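Local atomic coordinates of coronin (PDB entry 4OZU), a protein that binds actin, probably as filaments, relocalizes to the posterior pole of invasive Toxoplasma gondii parasites and contributes to invasion and egress. Residues Asn86-Pro89 against Phe90-Asp93; Asn163-Phe166 against Ala167-Lys170. All blocks are in the same frame, centred on the assembly; numbering follows the deposited sequence.

How the interactions relate
Both interactions belong to the WD40 domain of coronin, a seven-bladed beta-propeller, and they sit in two successive blades. Interaction 1 is a turn that follows the end of strand 82-87 and leads into strand 94-99; in it Ser88 OG accepts two backbone N-H groups. Interaction 2 is a bend inside strand 164-170, the fourth strand of the next sheet. Their centres lie about 13 Å and 21 Å from the centre of the chain, so interaction 2 is the more peripheral. The two centres are 21 Å apart and the nearest atoms about 13 Å, so the two do not meet. In interaction 1 the Arg92 side chain lies about 3 Å from a bound acetate, probably from the crystallisation liquor.

Interaction 1: Asn86-Pro89 against Phe90-Asp93; sequences NFSP and FYRD
Ser88 OG accepts two backbone bonds, from Phe90 N at 3.0 Å and from Tyr91 N at 3.2 Å. Both are nearly straight, with an angle at the hydrogen of about 168°. The first closes an ST turn. The hydroxyl gets there because OG swings away from its own backbone N (chi1 166°) and comes in beside the carbonyl carbon, facing the amides that follow. Beyond Ser88, Pro89 CB stands over the face of the Phe90 ring, 3.8 Å from its centroid and only 5° off the normal, a CH-pi contact between adjacent residues. The Tyr91 ring in turn carries Phe90 CB above one face, and its CD2 lies 3.6 Å from Ser88 OG. A water sits between the two limbs of the turn, 2.7 Å from Ser88 O and 2.6 Å from Tyr91 O. On the strand side, the Phe87 side chain packs on Leu95 and, in strand 45-49, on Tyr45 and Ala47, while the backbone of Ser88 bonds to Ile94. A single buried hydroxyl thus meets two successive amide N-H groups as the chain leaves its strand, which probably helps to set the course of the turn through Pro89 and Phe90.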
ATOM      1  N   ASN A  86      -1.149  -4.996   6.618  1.00 21.49           N
ATOM      2  CA  ASN A  86      -2.120  -4.054   6.065  1.00 21.39           C
ATOM      3  C   ASN A  86      -3.372  -3.974   6.925  1.00 22.18           C
ATOM      4  O   ASN A  86      -3.965  -4.992   7.276  1.00 21.08           O
ATOM      5  CB  ASN A  86      -2.500  -4.430   4.628  1.00 23.39           C
ATOM      6  CG  ASN A  86      -1.617  -3.751   3.591  1.00 25.65           C
ATOM      7  OD1 ASN A  86      -1.484  -2.523   3.573  1.00 23.78           O
ATOM      8  ND2 ASN A  86      -0.998  -4.548   2.732  1.00 23.79           N
ATOM      9  N   PHE A  87      -3.759  -2.753   7.272  1.00 20.51           N
ATOM     10  CA  PHE A  87      -5.034  -2.523   7.934  1.00 20.24           C
ATOM     11  C   PHE A  87      -6.200  -2.731   6.976  1.00 20.04           C
ATOM     12  O   PHE A  87      -6.072  -2.518   5.765  1.00 21.49           O
ATOM     13  CB  PHE A  87      -5.093  -1.110   8.501  1.00 19.48           C
ATOM     14  CG  PHE A  87      -4.230  -0.913   9.712  1.00 19.62           C
ATOM     15  CD1 PHE A  87      -4.712  -1.214  10.970  1.00 20.90           C
ATOM     16  CD2 PHE A  87      -2.934  -0.440   9.589  1.00 18.92           C
ATOM     17  CE1 PHE A  87      -3.923  -1.040  12.088  1.00 21.26           C
ATOM     18  CE2 PHE A  87      -2.138  -0.263  10.711  1.00 21.43           C
ATOM     19  CZ  PHE A  87      -2.638  -0.565  11.958  1.00 24.74           C
ATOM     20  N   SER A  88      -7.336  -3.147   7.522  1.00 22.43           N
ATOM     21  CA  SER A  88      -8.564  -3.219   6.744  1.00 22.20           C
ATOM     22  C   SER A  88      -8.934  -1.844   6.207  1.00 23.16           C
ATOM     23  O   SER A  88      -8.717  -0.838   6.877  1.00 18.81           O
ATOM     24  CB  SER A  88      -9.715  -3.746   7.591  1.00 21.12           C
ATOM     25  OG  SER A  88     -10.953  -3.522   6.939  1.00 20.28           O
ATOM     26  N   PRO A  89      -9.506  -1.793   5.000  1.00 21.69           N
ATOM     27  CA  PRO A  89      -9.970  -0.496   4.497  1.00 18.76           C
ATOM     28  C   PRO A  89     -11.192   0.045   5.227  1.00 17.94           C
ATOM     29  O   PRO A  89     -11.531   1.221   5.055  1.00 19.11           O
ATOM     30  CB  PRO A  89     -10.333  -0.792   3.029  1.00 19.33           C
ATOM     31  CG  PRO A  89      -9.749  -2.113   2.719  1.00 23.23           C
ATOM     32  CD  PRO A  89      -9.675  -2.861   4.007  1.00 22.67           C
ATOM     33  N   PHE A  90     -11.858  -0.804   6.006  1.00 20.17           N
ATOM     34  CA  PHE A  90     -13.166  -0.461   6.559  1.00 22.19           C
ATOM     35  C   PHE A  90     -13.236  -0.459   8.080  1.00 25.22           C
ATOM     36  O   PHE A  90     -13.891   0.388   8.670  1.00 24.41           O
ATOM     37  CB  PHE A  90     -14.201  -1.431   6.014  1.00 19.24           C
ATOM     38  CG  PHE A  90     -14.083  -1.649   4.537  1.00 19.88           C
ATOM     39  CD1 PHE A  90     -14.305  -0.605   3.652  1.00 20.84           C
ATOM     40  CD2 PHE A  90     -13.743  -2.891   4.033  1.00 20.26           C
ATOM     41  CE1 PHE A  90     -14.187  -0.803   2.299  1.00 18.09           C
ATOM     42  CE2 PHE A  90     -13.634  -3.090   2.672  1.00 22.76           C
ATOM     43  CZ  PHE A  90     -13.851  -2.048   1.810  1.00 16.93           C
ATOM     44  N   TYR A  91     -12.559  -1.419   8.699  1.00 21.13           N
ATOM     45  CA  TYR A  91     -12.703  -1.676  10.124  1.00 21.43           C
ATOM     46  C   TYR A  91     -11.432  -1.286  10.854  1.00 21.28           C
ATOM     47  O   TYR A  91     -10.368  -1.870  10.640  1.00 21.93           O
ATOM     48  CB  TYR A  91     -13.053  -3.146  10.337  1.00 24.62           C
ATOM     49  CG  TYR A  91     -14.182  -3.567   9.424  1.00 30.16           C
ATOM     50  CD1 TYR A  91     -15.378  -2.864   9.406  1.00 27.33           C
ATOM     51  CD2 TYR A  91     -14.039  -4.627   8.542  1.00 27.83           C
ATOM     52  CE1 TYR A  91     -16.406  -3.226   8.560  1.00 32.96           C
ATOM     53  CE2 TYR A  91     -15.064  -4.994   7.690  1.00 28.39           C
ATOM     54  CZ  TYR A  91     -16.242  -4.293   7.702  1.00 32.47           C
ATOM     55  OH  TYR A  91     -17.263  -4.657   6.852  1.00 26.16           O
ATOM     56  N   ARG A  92     -11.566  -0.270  11.700  1.00 25.57           N
ATOM     57  CA  ARG A  92     -10.433   0.389  12.327  1.00 28.56           C
ATOM     58  C   ARG A  92      -9.572  -0.531  13.182  1.00 28.57           C
ATOM     59  O   ARG A  92      -8.382  -0.271  13.375  1.00 24.41           O
ATOM     60  CB  ARG A  92     -10.927   1.542  13.192  1.00 36.00           C
ATOM     61  CG  ARG A  92      -9.803   2.374  13.746  1.00 57.74           C
ATOM     62  CD  ARG A  92     -10.037   3.840  13.520  1.00 75.24           C
ATOM     63  NE  ARG A  92     -10.799   4.434  14.616  1.00 75.80           N
ATOM     64  CZ  ARG A  92     -11.983   5.029  14.488  1.00101.24           C
ATOM     65  NH1 ARG A  92     -12.578   5.134  13.305  1.00 95.58           N
ATOM     66  NH2 ARG A  92     -12.577   5.534  15.559  1.00 64.18           N
ATOM     67  N   ASP A  93     -10.182  -1.593  13.698  1.00 28.65           N
ATOM     68  CA  ASP A  93      -9.514  -2.482  14.645  1.00 25.82           C
ATOM     69  C   ASP A  93      -8.976  -3.750  13.991  1.00 24.46           C
ATOM     70  O   ASP A  93      -8.411  -4.606  14.673  1.00 26.71           O
ATOM     71  CB  ASP A  93     -10.475  -2.856  15.781  1.00 30.79           C
ATOM     72  CG  ASP A  93     -11.799  -3.413  15.282  1.00 38.53           C
ATOM     73  OD1 ASP A  93     -12.124  -3.245  14.083  1.00 36.46           O
ATOM     74  OD2 ASP A  93     -12.532  -4.007  16.103  1.00 35.30           O
TER
HETATM   75  O   HOH W   1      -8.309  -0.623   9.564  1.00 23.92           O

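Interaction 2: Asn163-Phe166 against Ala167-Lys170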
ATOM      1  N   ASN A 163     -13.127 -18.274   6.530  1.00 32.52           N
ATOM      2  CA  ASN A 163     -11.821 -18.920   6.530  1.00 34.48           C
ATOM      3  C   ASN A 163     -11.716 -19.843   5.322  1.00 32.89           C
ATOM      4  O   ASN A 163     -11.385 -21.030   5.444  1.00 34.50           O
ATOM      5  CB  ASN A 163     -11.588 -19.687   7.833  1.00 45.21           C
ATOM      6  CG  ASN A 163     -10.117 -19.789   8.190  1.00 48.20           C
ATOM      7  OD1 ASN A 163      -9.271 -20.033   7.329  1.00 39.12           O
ATOM      8  ND2 ASN A 163      -9.802 -19.580   9.463  1.00 75.62           N
ATOM      9  N   GLU A 164     -12.023 -19.281   4.156  1.00 26.60           N
ATOM     10  CA  GLU A 164     -12.095 -20.048   2.918  1.00 30.59           C
ATOM     11  C   GLU A 164     -11.160 -19.494   1.849  1.00 25.74           C
ATOM     12  O   GLU A 164     -11.303 -18.359   1.405  1.00 26.38           O
ATOM     13  CB  GLU A 164     -13.531 -20.063   2.390  1.00 30.92           C
ATOM     14  CG  GLU A 164     -13.721 -20.872   1.114  1.00 52.47           C
ATOM     15  CD  GLU A 164     -15.134 -20.781   0.566  1.00 76.46           C
ATOM     16  OE1 GLU A 164     -15.954 -20.036   1.140  1.00 71.46           O
ATOM     17  OE2 GLU A 164     -15.423 -21.457  -0.445  1.00 85.97           O
ATOM     18  N   ASN A 165     -10.207 -20.324   1.437  1.00 28.21           N
ATOM     19  CA  ASN A 165      -9.349 -20.033   0.297  1.00 29.37           C
ATOM     20  C   ASN A 165     -10.109 -20.415  -0.972  1.00 26.72           C
ATOM     21  O   ASN A 165     -10.018 -21.551  -1.442  1.00 27.05           O
ATOM     22  CB  ASN A 165      -8.035 -20.803   0.425  1.00 31.07           C
ATOM     23  CG  ASN A 165      -7.077 -20.540  -0.712  1.00 33.89           C
ATOM     24  OD1 ASN A 165      -7.235 -19.587  -1.481  1.00 32.30           O
ATOM     25  ND2 ASN A 165      -6.059 -21.393  -0.822  1.00 33.57           N
ATOM     26  N   PHE A 166     -10.881 -19.476  -1.508  1.00 21.99           N
ATOM     27  CA  PHE A 166     -11.881 -19.815  -2.514  1.00 27.50           C
ATOM     28  C   PHE A 166     -11.312 -19.879  -3.927  1.00 27.28           C
ATOM     29  O   PHE A 166     -11.949 -20.410  -4.829  1.00 31.36           O
ATOM     30  CB  PHE A 166     -13.047 -18.822  -2.464  1.00 26.00           C
ATOM     31  CG  PHE A 166     -12.681 -17.404  -2.819  1.00 23.43           C
ATOM     32  CD1 PHE A 166     -12.708 -16.972  -4.136  1.00 22.40           C
ATOM     33  CD2 PHE A 166     -12.357 -16.492  -1.828  1.00 22.69           C
ATOM     34  CE1 PHE A 166     -12.401 -15.662  -4.461  1.00 23.09           C
ATOM     35  CE2 PHE A 166     -12.041 -15.180  -2.143  1.00 23.46           C
ATOM     36  CZ  PHE A 166     -12.064 -14.764  -3.463  1.00 23.30           C
ATOM     37  N   ALA A 167     -10.116 -19.341  -4.115  1.00 27.69           N
ATOM     38  CA  ALA A 167      -9.460 -19.396  -5.414  1.00 26.45           C
ATOM     39  C   ALA A 167      -7.965 -19.201  -5.238  1.00 24.70           C
ATOM     40  O   ALA A 167      -7.523 -18.489  -4.341  1.00 23.15           O
ATOM     41  CB  ALA A 167     -10.030 -18.346  -6.346  1.00 29.89           C
ATOM     42  N   SER A 168      -7.196 -19.848  -6.099  1.00 23.24           N
ATOM     43  CA  SER A 168      -5.751 -19.708  -6.088  1.00 25.42           C
ATOM     44  C   SER A 168      -5.258 -19.744  -7.517  1.00 29.08           C
ATOM     45  O   SER A 168      -5.841 -20.421  -8.364  1.00 29.17           O
ATOM     46  CB  SER A 168      -5.090 -20.818  -5.267  1.00 35.10           C
ATOM     47  OG  SER A 168      -5.407 -20.694  -3.892  1.00 34.81           O
ATOM     48  N   VAL A 169      -4.194 -19.001  -7.779  1.00 21.73           N
ATOM     49  CA  VAL A 169      -3.540 -19.021  -9.077  1.00 22.18           C
ATOM     50  C   VAL A 169      -2.046 -19.104  -8.830  1.00 20.27           C
ATOM     51  O   VAL A 169      -1.503 -18.315  -8.052  1.00 28.00           O
ATOM     52  CB  VAL A 169      -3.885 -17.768  -9.915  1.00 30.66           C
ATOM     53  CG1 VAL A 169      -3.033 -17.699 -11.168  1.00 37.74           C
ATOM     54  CG2 VAL A 169      -5.365 -17.765 -10.280  1.00 30.75           C
ATOM     55  N   LYS A 170      -1.382 -20.059  -9.476  1.00 22.94           N
ATOM     56  CA  LYS A 170       0.049 -20.238  -9.271  1.00 22.32           C
ATOM     57  C   LYS A 170       0.869 -19.959 -10.527  1.00 23.71           C
ATOM     58  O   LYS A 170       0.682 -20.593 -11.570  1.00 24.37           O
ATOM     59  CB  LYS A 170       0.360 -21.645  -8.780  1.00 26.29           C
ATOM     60  CG  LYS A 170       1.836 -21.805  -8.451  1.00 45.23           C
ATOM     61  CD  LYS A 170       2.194 -23.177  -7.949  1.00 59.13           C
ATOM     62  CE  LYS A 170       3.632 -23.187  -7.451  1.00 57.35           C
ATOM     63  NZ  LYS A 170       4.578 -22.569  -8.427  1.00 29.97           N
TER
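An inverse gamma turn centred on Asn165 puts a bend in strand 164-170 of this WD40 blade, and Asn165, Phe166, Ala167 and Ser168 meet around it. In this turn Glu164 O comes within 3.2 Å of Phe166 N. After it Phe166 takes a helix-like backbone conformation, and from Ala167 on the backbone returns to regular beta-strand angles. The short segments 164-166 and 167-170 consequently run at 58° to each other instead of continuing straight.

Two side-chain meetings flank the bend. Phe166 CG lies between its own backbone N and carbonyl carbon (chi1 64°), which keeps the ring close to the next residue: CD1 is 3.7 Å from Ala167 CB. This is an apolar touch along one side of the ring, with Ala167 N set obliquely to it. Asn165 sends its side chain across the direction of 164-166 and alongside 167-170, CG opposite the backbone N (chi1 -179°), and its carboxamide comes to rest beside the Ser168 hydroxyl, Asn165 CG and Ser168 OG being 3.6 Å apart. Ser168 OG is also 3.1 Å from Ala167 O, a weak and unsettled contact.

The hairpin of strands 154-159 and 164-170 comes together at a bulge that runs straight into the turn: Asn163 and Glu164, the latter also the first residue of the gamma turn, both face Asn159 in a G1 beta bulge. Beyond the bend, Ala167 pairs through its backbone with Phe157 and Val169 with Val155. The Asn165 side chain touches Trp158 and that of Phe166 touches Phe157, while the Phe166 ring also meets Phe380 of helix 376-380 edge-to-face, joining the last strand of the blade to that short helix.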